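Local coordinates for ABC transporter substrate-binding protein (PDB 6TFX) that binds the opine mannopinic acid as the periplasmic solute-binding component of an ABC transporter that imports mannityl-opines into the bacterium, at residues A392-Y395 / L396-Y400; R429-D433 / P434-I438; I438-W441 / K442-Q445. All coordinates share one frame; numbering follows the deposited sequence.

Contact 1: A392-Y395 / L396-Y400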
ATOM      1  N   ALA A 392     -12.785   6.552   3.294  1.00 16.31           N
ATOM      2  CA  ALA A 392     -12.288   6.506   4.682  1.00 16.90           C
ATOM      3  C   ALA A 392     -12.439   5.169   5.366  1.00 17.50           C
ATOM      4  O   ALA A 392     -11.603   4.823   6.225  1.00 15.30           O
ATOM      5  CB  ALA A 392     -12.932   7.602   5.517  1.00 17.39           C
ATOM      6  N   ASP A 393     -13.497   4.403   5.024  1.00 14.57           N
ATOM      7  CA  ASP A 393     -13.726   3.097   5.660  1.00 14.06           C
ATOM      8  C   ASP A 393     -12.500   2.188   5.609  1.00 15.78           C
ATOM      9  O   ASP A 393     -12.248   1.445   6.568  1.00 16.45           O
ATOM     10  CB  ASP A 393     -14.900   2.343   4.987  1.00 14.89           C
ATOM     11  CG  ASP A 393     -15.087   0.964   5.611  1.00 22.38           C
ATOM     12  OD1 ASP A 393     -15.256   0.889   6.852  1.00 20.08           O
ATOM     13  OD2 ASP A 393     -15.035  -0.043   4.864  1.00 20.82           O
ATOM     14  N   TYR A 394     -11.734   2.231   4.505  1.00 13.51           N
ATOM     15  CA  TYR A 394     -10.591   1.316   4.390  1.00 13.59           C
ATOM     16  C   TYR A 394      -9.488   1.676   5.366  1.00 15.41           C
ATOM     17  O   TYR A 394      -9.109   0.841   6.189  1.00 16.03           O
ATOM     18  CB  TYR A 394     -10.083   1.256   2.934  1.00 14.84           C
ATOM     19  CG  TYR A 394     -11.116   0.562   2.063  1.00 15.58           C
ATOM     20  CD1 TYR A 394     -11.223  -0.823   2.057  1.00 18.21           C
ATOM     21  CD2 TYR A 394     -12.078   1.295   1.372  1.00 17.35           C
ATOM     22  CE1 TYR A 394     -12.219  -1.472   1.330  1.00 21.01           C
ATOM     23  CE2 TYR A 394     -13.086   0.655   0.638  1.00 18.86           C
ATOM     24  CZ  TYR A 394     -13.163  -0.731   0.645  1.00 26.14           C
ATOM     25  OH  TYR A 394     -14.138  -1.405  -0.042  1.00 26.72           O
ATOM     26  N   TYR A 395      -8.985   2.906   5.302  1.00 13.76           N
ATOM     27  CA  TYR A 395      -7.899   3.261   6.238  1.00 13.31           C
ATOM     28  C   TYR A 395      -8.389   3.162   7.671  1.00 14.01           C
ATOM     29  O   TYR A 395      -7.684   2.640   8.534  1.00 15.46           O
ATOM     30  CB  TYR A 395      -7.414   4.688   5.963  1.00 14.01           C
ATOM     31  CG  TYR A 395      -5.911   4.828   6.080  1.00 13.33           C
ATOM     32  CD1 TYR A 395      -5.080   4.542   5.000  1.00 15.31           C
ATOM     33  CD2 TYR A 395      -5.318   5.272   7.262  1.00 13.44           C
ATOM     34  CE1 TYR A 395      -3.695   4.711   5.083  1.00 16.90           C
ATOM     35  CE2 TYR A 395      -3.929   5.439   7.356  1.00 13.89           C
ATOM     36  CZ  TYR A 395      -3.122   5.158   6.261  1.00 17.04           C
ATOM     37  OH  TYR A 395      -1.746   5.304   6.354  1.00 16.55           O
ATOM     38  N   LEU A 396      -9.623   3.644   7.947  1.00 12.92           N
ATOM     39  CA  LEU A 396     -10.104   3.616   9.327  1.00 12.34           C
ATOM     40  C   LEU A 396     -10.245   2.195   9.865  1.00 14.43           C
ATOM     41  O   LEU A 396      -9.852   1.917  10.995  1.00 15.71           O
ATOM     42  CB  LEU A 396     -11.450   4.353   9.455  1.00 12.79           C
ATOM     43  CG  LEU A 396     -11.370   5.852   9.266  1.00 14.75           C
ATOM     44  CD1 LEU A 396     -12.781   6.432   9.171  1.00 15.20           C
ATOM     45  CD2 LEU A 396     -10.583   6.546  10.431  1.00 15.23           C
ATOM     46  N   THR A 397     -10.870   1.310   9.084  1.00 12.38           N
ATOM     47  CA  THR A 397     -11.077  -0.047   9.584  1.00 11.85           C
ATOM     48  C   THR A 397      -9.733  -0.745   9.789  1.00 13.34           C
ATOM     49  O   THR A 397      -9.532  -1.402  10.812  1.00 16.30           O
ATOM     50  CB  THR A 397     -11.973  -0.846   8.618  1.00 18.54           C
ATOM     51  OG1 THR A 397     -13.265  -0.214   8.565  1.00 16.68           O
ATOM     52  CG2 THR A 397     -12.103  -2.307   9.036  1.00 17.51           C
ATOM     53  N   GLN A 398      -8.840  -0.649   8.801  1.00 13.15           N
ATOM     54  CA  GLN A 398      -7.589  -1.421   8.880  1.00 13.34           C
ATOM     55  C   GLN A 398      -6.614  -0.954   9.953  1.00 16.32           C
ATOM     56  O   GLN A 398      -5.946  -1.781  10.593  1.00 14.73           O
ATOM     57  CB  GLN A 398      -6.922  -1.413   7.494  1.00 14.53           C
ATOM     58  CG  GLN A 398      -7.821  -2.125   6.450  1.00 16.22           C
ATOM     59  CD  GLN A 398      -7.166  -2.191   5.101  1.00 21.70           C
ATOM     60  OE1 GLN A 398      -5.954  -2.274   4.987  1.00 19.88           O
ATOM     61  NE2 GLN A 398      -7.977  -2.198   4.052  1.00 20.39           N
ATOM     62  N   PHE A 399      -6.503   0.364  10.124  1.00 13.23           N
ATOM     63  CA  PHE A 399      -5.531   0.901  11.081  1.00 13.16           C
ATOM     64  C   PHE A 399      -6.111   1.196  12.464  1.00 16.58           C
ATOM     65  O   PHE A 399      -5.320   1.264  13.430  1.00 16.39           O
ATOM     66  CB  PHE A 399      -4.952   2.204  10.532  1.00 13.48           C
ATOM     67  CG  PHE A 399      -3.947   1.999   9.439  1.00 13.08           C
ATOM     68  CD1 PHE A 399      -2.598   1.783   9.746  1.00 16.11           C
ATOM     69  CD2 PHE A 399      -4.345   1.972   8.105  1.00 14.20           C
ATOM     70  CE1 PHE A 399      -1.657   1.581   8.726  1.00 17.03           C
ATOM     71  CE2 PHE A 399      -3.410   1.724   7.081  1.00 16.41           C
ATOM     72  CZ  PHE A 399      -2.066   1.565   7.397  1.00 15.46           C
ATOM     73  N   TYR A 400      -7.432   1.440  12.583  1.00 15.31           N
ATOM     74  CA  TYR A 400      -7.962   1.918  13.846  1.00 14.93           C
ATOM     75  C   TYR A 400      -9.156   1.161  14.452  1.00 17.02           C
ATOM     76  O   TYR A 400      -9.471   1.448  15.610  1.00 17.51           O
ATOM     77  CB  TYR A 400      -8.327   3.417  13.723  1.00 14.96           C
ATOM     78  CG  TYR A 400      -7.209   4.252  13.134  1.00 13.38           C
ATOM     79  CD1 TYR A 400      -5.961   4.333  13.761  1.00 14.81           C
ATOM     80  CD2 TYR A 400      -7.382   4.941  11.931  1.00 14.28           C
ATOM     81  CE1 TYR A 400      -4.921   5.075  13.205  1.00 15.71           C
ATOM     82  CE2 TYR A 400      -6.346   5.683  11.367  1.00 14.46           C
ATOM     83  CZ  TYR A 400      -5.106   5.716  11.985  1.00 15.09           C
ATOM     84  OH  TYR A 400      -4.080   6.446  11.433  1.00 16.88           O
TER
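The ring of Tyr395 lies over the ring of Phe399, one helical turn further on, in an offset stack with centroids 4.2 Å apart and planes only 20° from parallel. The overlap is lopsided: the CD2–CE2 edge of Phe399 sits over the middle of the tyrosine ring, CE2 reaching Tyr395 CZ at 3.5 Å, whereas Tyr395 CE2 lies toward the rim of the phenylalanine ring. Tyr395 has its first torsion (chi1 -140°) away from the staggered positions, while Phe399 keeps CG beside its backbone N. Phe399 also meets the ring of His254, the planes nearly parallel, and Tyr395 OH is hydrogen-bonded to Ala386 O. Phe399 CB is a bump over the centre of the Tyr400 ring; Tyr400 OH comes to the edge of the Tyr395 ring while hydrogen-bonded to Val295 O. Around the helix, Leu396 lays CD1 against the methyl of Ala392 at 3.8 Å, giving a small apolar bump that helix 434-450 covers. On another side Gln398 brings NE2 to the edge of the Tyr394 ring, amide and ring planes almost perpendicular, while its OE1 is hydrogen-bonded to Arg388 NE.

The end of the helix approaches two sites: the side chain of Phe399 is about 6 Å from the bound opine and that of Tyr400 about 6 Å from a magnesium ion bound by Cys418 and Cys453. Between the Ala392-Leu396 and Tyr394-Gln398 pairs lie Asp393 and Thr397. Thr397 N donates to Asp393 O from above the carbonyl plane, and OG1 stands 2.8 Å from both Asp393 O and Asp393 OD1. Arg429 reaches Asp393 OD1 through NE in a salt bridge and Thr397 OG1 through NH2; its charge probably favours the ionised aspartate and limits rotation of the carboxylate.

Contact 2: R429-D433 / P434-I438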
ATOM      1  N   ARG A 429     -19.730   2.780   7.877  1.00 18.17           N
ATOM      2  CA  ARG A 429     -19.536   1.797   6.822  1.00 17.59           C
ATOM      3  C   ARG A 429     -20.790   1.524   6.000  1.00 21.71           C
ATOM      4  O   ARG A 429     -20.706   1.450   4.775  1.00 22.10           O
ATOM      5  CB  ARG A 429     -19.008   0.474   7.408  1.00 18.32           C
ATOM      6  CG  ARG A 429     -18.392  -0.380   6.319  1.00 22.11           C
ATOM      7  CD  ARG A 429     -17.814  -1.661   6.866  1.00 27.14           C
ATOM      8  NE  ARG A 429     -16.697  -1.408   7.777  1.00 22.31           N
ATOM      9  CZ  ARG A 429     -16.552  -1.983   8.966  1.00 26.32           C
ATOM     10  NH1 ARG A 429     -17.451  -2.863   9.403  1.00 23.52           N
ATOM     11  NH2 ARG A 429     -15.496  -1.703   9.721  1.00 20.11           N
ATOM     12  N   THR A 430     -21.941   1.426   6.681  1.00 18.32           N
ATOM     13  CA  THR A 430     -23.222   1.060   6.051  1.00 18.71           C
ATOM     14  C   THR A 430     -24.248   2.196   6.043  1.00 21.73           C
ATOM     15  O   THR A 430     -25.387   1.963   5.649  1.00 21.31           O
ATOM     16  CB  THR A 430     -23.803  -0.170   6.766  1.00 28.53           C
ATOM     17  OG1 THR A 430     -23.985   0.148   8.143  1.00 26.76           O
ATOM     18  CG2 THR A 430     -22.908  -1.396   6.650  1.00 26.75           C
ATOM     19  N   GLU A 431     -23.839   3.424   6.434  1.00 17.69           N
ATOM     20  CA  GLU A 431     -24.745   4.583   6.448  1.00 17.83           C
ATOM     21  C   GLU A 431     -25.092   4.976   5.009  1.00 21.70           C
ATOM     22  O   GLU A 431     -24.192   5.199   4.185  1.00 21.76           O
ATOM     23  CB  GLU A 431     -24.100   5.758   7.203  1.00 18.03           C
ATOM     24  CG  GLU A 431     -24.966   7.010   7.235  1.00 18.31           C
ATOM     25  CD  GLU A 431     -26.375   6.805   7.757  1.00 28.79           C
ATOM     26  OE1 GLU A 431     -26.527   6.252   8.872  1.00 23.88           O
ATOM     27  OE2 GLU A 431     -27.329   7.207   7.054  1.00 25.59           O
ATOM     28  N   THR A 432     -26.398   5.044   4.697  1.00 20.84           N
ATOM     29  CA  THR A 432     -26.785   5.342   3.313  1.00 19.91           C
ATOM     30  C   THR A 432     -26.993   6.837   3.055  1.00 22.44           C
ATOM     31  O   THR A 432     -26.976   7.236   1.879  1.00 23.70           O
ATOM     32  CB  THR A 432     -27.976   4.493   2.886  1.00 25.87           C
ATOM     33  OG1 THR A 432     -29.060   4.814   3.757  1.00 24.06           O
ATOM     34  CG2 THR A 432     -27.657   2.981   2.917  1.00 27.39           C
ATOM     35  N   ASP A 433     -27.158   7.668   4.110  1.00 17.06           N
ATOM     36  CA  ASP A 433     -27.280   9.138   3.927  1.00 16.10           C
ATOM     37  C   ASP A 433     -25.841   9.653   3.700  1.00 16.88           C
ATOM     38  O   ASP A 433     -24.997   9.511   4.603  1.00 16.81           O
ATOM     39  CB  ASP A 433     -27.900   9.782   5.174  1.00 18.09           C
ATOM     40  CG  ASP A 433     -28.068  11.283   5.030  1.00 29.81           C
ATOM     41  OD1 ASP A 433     -27.054  11.982   4.765  1.00 26.25           O
ATOM     42  OD2 ASP A 433     -29.205  11.764   5.197  1.00 35.18           O
ATOM     43  N   PRO A 434     -25.515  10.209   2.512  1.00 16.01           N
ATOM     44  CA  PRO A 434     -24.110  10.543   2.228  1.00 15.99           C
ATOM     45  C   PRO A 434     -23.468  11.530   3.181  1.00 18.12           C
ATOM     46  O   PRO A 434     -22.301  11.363   3.529  1.00 18.54           O
ATOM     47  CB  PRO A 434     -24.148  11.090   0.794  1.00 17.72           C
ATOM     48  CG  PRO A 434     -25.406  10.565   0.197  1.00 21.79           C
ATOM     49  CD  PRO A 434     -26.383  10.447   1.335  1.00 18.65           C
ATOM     50  N   ASN A 435     -24.222  12.562   3.600  1.00 16.07           N
ATOM     51  CA  ASN A 435     -23.673  13.564   4.519  1.00 15.41           C
ATOM     52  C   ASN A 435     -23.494  12.981   5.898  1.00 16.39           C
ATOM     53  O   ASN A 435     -22.521  13.307   6.574  1.00 17.58           O
ATOM     54  CB  ASN A 435     -24.539  14.809   4.580  1.00 17.51           C
ATOM     55  CG  ASN A 435     -24.611  15.494   3.240  1.00 24.34           C
ATOM     56  OD1 ASN A 435     -25.675  15.584   2.643  1.00 22.76           O
ATOM     57  ND2 ASN A 435     -23.458  15.956   2.708  1.00 19.16           N
ATOM     58  N   LYS A 436     -24.442  12.120   6.332  1.00 14.43           N
ATOM     59  CA  LYS A 436     -24.305  11.500   7.652  1.00 14.79           C
ATOM     60  C   LYS A 436     -23.094  10.555   7.646  1.00 17.75           C
ATOM     61  O   LYS A 436     -22.353  10.485   8.629  1.00 16.68           O
ATOM     62  CB  LYS A 436     -25.563  10.715   8.022  1.00 18.14           C
ATOM     63  CG  LYS A 436     -25.597  10.365   9.498  1.00 17.83           C
ATOM     64  CD  LYS A 436     -26.944   9.804   9.877  1.00 25.65           C
ATOM     65  CE  LYS A 436     -27.002   9.540  11.370  1.00 32.85           C
ATOM     66  NZ  LYS A 436     -28.409   9.363  11.833  1.00 45.36           N
ATOM     67  N   GLN A 437     -22.897   9.829   6.545  1.00 15.43           N
ATOM     68  CA  GLN A 437     -21.761   8.911   6.447  1.00 14.40           C
ATOM     69  C   GLN A 437     -20.439   9.690   6.594  1.00 16.22           C
ATOM     70  O   GLN A 437     -19.577   9.282   7.388  1.00 16.81           O
ATOM     71  CB  GLN A 437     -21.801   8.186   5.109  1.00 15.58           C
ATOM     72  CG  GLN A 437     -20.718   7.151   4.997  1.00 17.99           C
ATOM     73  CD  GLN A 437     -20.815   6.393   3.696  1.00 19.74           C
ATOM     74  OE1 GLN A 437     -20.905   7.001   2.621  1.00 17.73           O
ATOM     75  NE2 GLN A 437     -20.741   5.054   3.763  1.00 18.39           N
ATOM     76  N   ILE A 438     -20.321  10.841   5.878  0.50 14.33           N
ATOM     77  CA  ILE A 438     -19.150  11.735   5.951  0.50 14.69           C
ATOM     78  C   ILE A 438     -18.909  12.184   7.392  0.50 17.69           C
ATOM     79  O   ILE A 438     -17.775  12.129   7.880  0.50 17.39           O
ATOM     80  CB  ILE A 438     -19.354  12.963   4.999  0.50 18.06           C
ATOM     81  CG1 ILE A 438     -19.305  12.561   3.496  0.50 19.37           C
ATOM     82  CG2 ILE A 438     -18.385  14.123   5.300  0.50 18.65           C
ATOM     83  CD1 ILE A 438     -18.000  11.959   2.990  0.50 26.45           C
TER
HETATM   84  O   HOH W   1     -23.698   6.942   1.707  1.00 24.37           O
HETATM   85  O   HOH W   2     -27.713  13.713   2.796  1.00 28.89           O
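Asp433 OD1 takes a hydrogen bond from Lys436 N at 3.0 Å and another from a water at 2.7 Å, so one carboxylate oxygen serves both the first turn of helix 434-450 and the solvent. The amide meets OD1 from above the carboxylate plane, 42° out of it, although the N-H itself points nearly straight at the oxygen (164°). The same water donates to Asn435 OD1 and so bridges the two side chains. With CG anti to its own N (chi1 -179°), Asp433 turns the carboxylate forward over the first turn.

This is an N-cap: Asp433 is the last residue before the helix, its side chain accepts from the amide three residues on, and Pro434, which has no N-H to satisfy, fills the first helical position. The main chain closes the turn as well, Gln437 N giving a bond of 2.9 Å to Asp433 O. A negative charge placed here would be expected to suit the positive end of the helix dipole.

Ahead of the cap, Glu431 bends at its second torsion and curls its carboxylate toward the next turn, where OE2 accepts from Asp433 N at 3.0 Å, which holds the capping residue's backbone as well. The aliphatic run of Lys436 crosses this carboxylate at about a right angle, CD lying 3.7 Å from Glu431 OE1; the ammonium goes on past it, so the opposite charges are near without forming a salt bridge. The CB atoms of Glu431 and Gln437 also touch, at 3.9 Å. Gln437 extends back along the connection, where its NE2 bonds to the carbonyl of Ala428, near the end of helix 422-430, and a second water lies between its OE1 and Glu431 O.

Contact 3: I438-W441 / K442-Q445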
ATOM      1  N   ILE A 438     -20.321  10.841   5.878  0.50 14.33           N
ATOM      2  CA  ILE A 438     -19.150  11.735   5.951  0.50 14.69           C
ATOM      3  C   ILE A 438     -18.909  12.184   7.392  0.50 17.69           C
ATOM      4  O   ILE A 438     -17.775  12.129   7.880  0.50 17.39           O
ATOM      5  CB  ILE A 438     -19.354  12.963   4.999  0.50 18.06           C
ATOM      6  CG1 ILE A 438     -19.305  12.561   3.496  0.50 19.37           C
ATOM      7  CG2 ILE A 438     -18.385  14.123   5.300  0.50 18.65           C
ATOM      8  CD1 ILE A 438     -18.000  11.959   2.990  0.50 26.45           C
ATOM      9  N   GLU A 439     -19.982  12.610   8.081  1.00 14.36           N
ATOM     10  CA  GLU A 439     -19.879  13.110   9.465  1.00 16.49           C
ATOM     11  C   GLU A 439     -19.432  12.037  10.445  1.00 18.81           C
ATOM     12  O   GLU A 439     -18.642  12.322  11.357  1.00 18.22           O
ATOM     13  CB  GLU A 439     -21.146  13.799   9.928  1.00 18.67           C
ATOM     14  CG  GLU A 439     -21.339  15.132   9.212  1.00 28.34           C
ATOM     15  CD  GLU A 439     -20.172  16.111   9.289  1.00 41.42           C
ATOM     16  OE1 GLU A 439     -19.704  16.569   8.222  1.00 40.65           O
ATOM     17  OE2 GLU A 439     -19.716  16.409  10.416  1.00 39.09           O
ATOM     18  N   LEU A 440     -19.884  10.794  10.236  1.00 14.34           N
ATOM     19  CA  LEU A 440     -19.447   9.656  11.087  1.00 14.94           C
ATOM     20  C   LEU A 440     -17.974   9.349  10.846  1.00 16.98           C
ATOM     21  O   LEU A 440     -17.226   9.135  11.815  1.00 16.58           O
ATOM     22  CB  LEU A 440     -20.309   8.406  10.848  1.00 15.43           C
ATOM     23  CG  LEU A 440     -21.732   8.517  11.382  1.00 18.04           C
ATOM     24  CD1 LEU A 440     -22.667   7.524  10.709  1.00 16.30           C
ATOM     25  CD2 LEU A 440     -21.759   8.379  12.916  1.00 18.23           C
ATOM     26  N   TRP A 441     -17.528   9.413   9.568  1.00 13.45           N
ATOM     27  CA  TRP A 441     -16.091   9.217   9.296  1.00 13.63           C
ATOM     28  C   TRP A 441     -15.275  10.327   9.946  1.00 15.79           C
ATOM     29  O   TRP A 441     -14.200  10.050  10.498  1.00 16.37           O
ATOM     30  CB  TRP A 441     -15.839   9.192   7.798  1.00 13.22           C
ATOM     31  CG  TRP A 441     -16.139   7.854   7.177  1.00 13.56           C
ATOM     32  CD1 TRP A 441     -15.967   6.621   7.748  1.00 15.85           C
ATOM     33  CD2 TRP A 441     -16.628   7.617   5.846  1.00 13.18           C
ATOM     34  NE1 TRP A 441     -16.362   5.632   6.867  1.00 15.17           N
ATOM     35  CE2 TRP A 441     -16.729   6.214   5.678  1.00 14.94           C
ATOM     36  CE3 TRP A 441     -16.974   8.452   4.770  1.00 14.08           C
ATOM     37  CZ2 TRP A 441     -17.199   5.636   4.492  1.00 14.58           C
ATOM     38  CZ3 TRP A 441     -17.434   7.879   3.589  1.00 15.38           C
ATOM     39  CH2 TRP A 441     -17.533   6.487   3.457  1.00 16.04           C
ATOM     40  N   LYS A 442     -15.762  11.587   9.884  1.00 14.06           N
ATOM     41  CA  LYS A 442     -15.026  12.705  10.512  1.00 14.17           C
ATOM     42  C   LYS A 442     -14.997  12.558  12.038  1.00 17.73           C
ATOM     43  O   LYS A 442     -13.956  12.775  12.660  1.00 17.20           O
ATOM     44  CB  LYS A 442     -15.642  14.059  10.100  1.00 15.81           C
ATOM     45  CG  LYS A 442     -15.458  14.344   8.610  1.00 16.08           C
ATOM     46  CD  LYS A 442     -15.891  15.789   8.349  1.00 20.84           C
ATOM     47  CE  LYS A 442     -15.629  16.204   6.931  1.00 23.51           C
ATOM     48  NZ  LYS A 442     -16.108  17.604   6.690  1.00 30.68           N
ATOM     49  N   GLU A 443     -16.130  12.150  12.648  1.00 14.77           N
ATOM     50  CA  GLU A 443     -16.191  11.940  14.097  1.00 16.37           C
ATOM     51  C   GLU A 443     -15.144  10.878  14.511  1.00 18.72           C
ATOM     52  O   GLU A 443     -14.444  11.067  15.521  1.00 19.70           O
ATOM     53  CB  GLU A 443     -17.600  11.522  14.511  1.00 18.85           C
ATOM     54  CG  GLU A 443     -17.783  11.334  16.012  1.00 30.36           C
ATOM     55  CD  GLU A 443     -19.157  10.847  16.455  1.00 56.61           C
ATOM     56  OE1 GLU A 443     -20.061  10.720  15.597  1.00 45.31           O
ATOM     57  OE2 GLU A 443     -19.322  10.568  17.665  1.00 48.27           O
ATOM     58  N   ALA A 444     -14.996   9.809  13.705  1.00 14.84           N
ATOM     59  CA  ALA A 444     -13.990   8.769  14.012  1.00 16.17           C
ATOM     60  C   ALA A 444     -12.580   9.399  13.997  1.00 17.18           C
ATOM     61  O   ALA A 444     -11.801   9.180  14.919  1.00 16.89           O
ATOM     62  CB  ALA A 444     -14.078   7.647  12.988  1.00 16.69           C
ATOM     63  N   GLN A 445     -12.265  10.211  12.979  1.00 14.51           N
ATOM     64  CA  GLN A 445     -10.928  10.828  12.915  1.00 14.80           C
ATOM     65  C   GLN A 445     -10.664  11.731  14.121  1.00 16.33           C
ATOM     66  O   GLN A 445      -9.583  11.668  14.703  1.00 16.33           O
ATOM     67  CB  GLN A 445     -10.765  11.607  11.606  1.00 14.42           C
ATOM     68  CG  GLN A 445     -10.681  10.650  10.404  1.00 17.80           C
ATOM     69  CD  GLN A 445     -10.977  11.371   9.107  1.00 19.66           C
ATOM     70  OE1 GLN A 445     -10.148  12.120   8.595  1.00 15.65           O
ATOM     71  NE2 GLN A 445     -12.179  11.154   8.570  1.00 17.03           N
TER
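Trp441 O receives two hydrogen bonds from one residue: Gln445 N at 3.2 Å as the regular helical bond, and Gln445 NE2 at 3.0 Å from the opposite face of the carbonyl plane. The side-chain donor stands far above that plane, 69° out of it, which a glutamine one turn ahead can manage because CG lies beside its backbone N (chi1 -70°). Its NE2 and OE1 have further partners, Gly302 O for the first and Ser294 and Asp304 for the second, so the amide is pinned at both ends. Backbone bonds from Lys442, Glu443 and Ala444 to the carbonyls four residues back complete the turns.

Of charged groups, Glu439 OE1 and Lys442 NZ come within 4.0 Å, opposite in sign but too far apart for a salt bridge; the extended lysine also brings CD to 3.9 Å from Glu439 OE1. Glu443 OE2 is hydrogen-bonded to Gln424 NE2 of helix 422-430, while its OE1 makes a van der Waals contact with Leu440 CD2 at 3.9 Å, the two side chains running side by side.

On the apolar side, Trp441 turns its indole to Ala392 and Leu396, and Ala444 lies against helix 422-430. The pattern is that of an amphipathic helix on the flank of a lobe in a periplasmic binding protein.

Following the chain, contact 1 comes first, within helix 392-400; contact 2 then turns the chain from helix 422-430 into helix 434-450, and contact 3 carries on along that helix. None closes a long loop, and none nests or crosses: each joins neighbours in sequence, in series, with Ile438 shared by contacts 2 and 3. In space they gather on one side of the chain's centre. Arg429 ties contact 2 to contact 1, while contact 3 packs helix 434-450 on helix 392-400. Helices 392-400, 422-430 and 434-450 thus form one cluster, its first member reaching inward toward the bound opine.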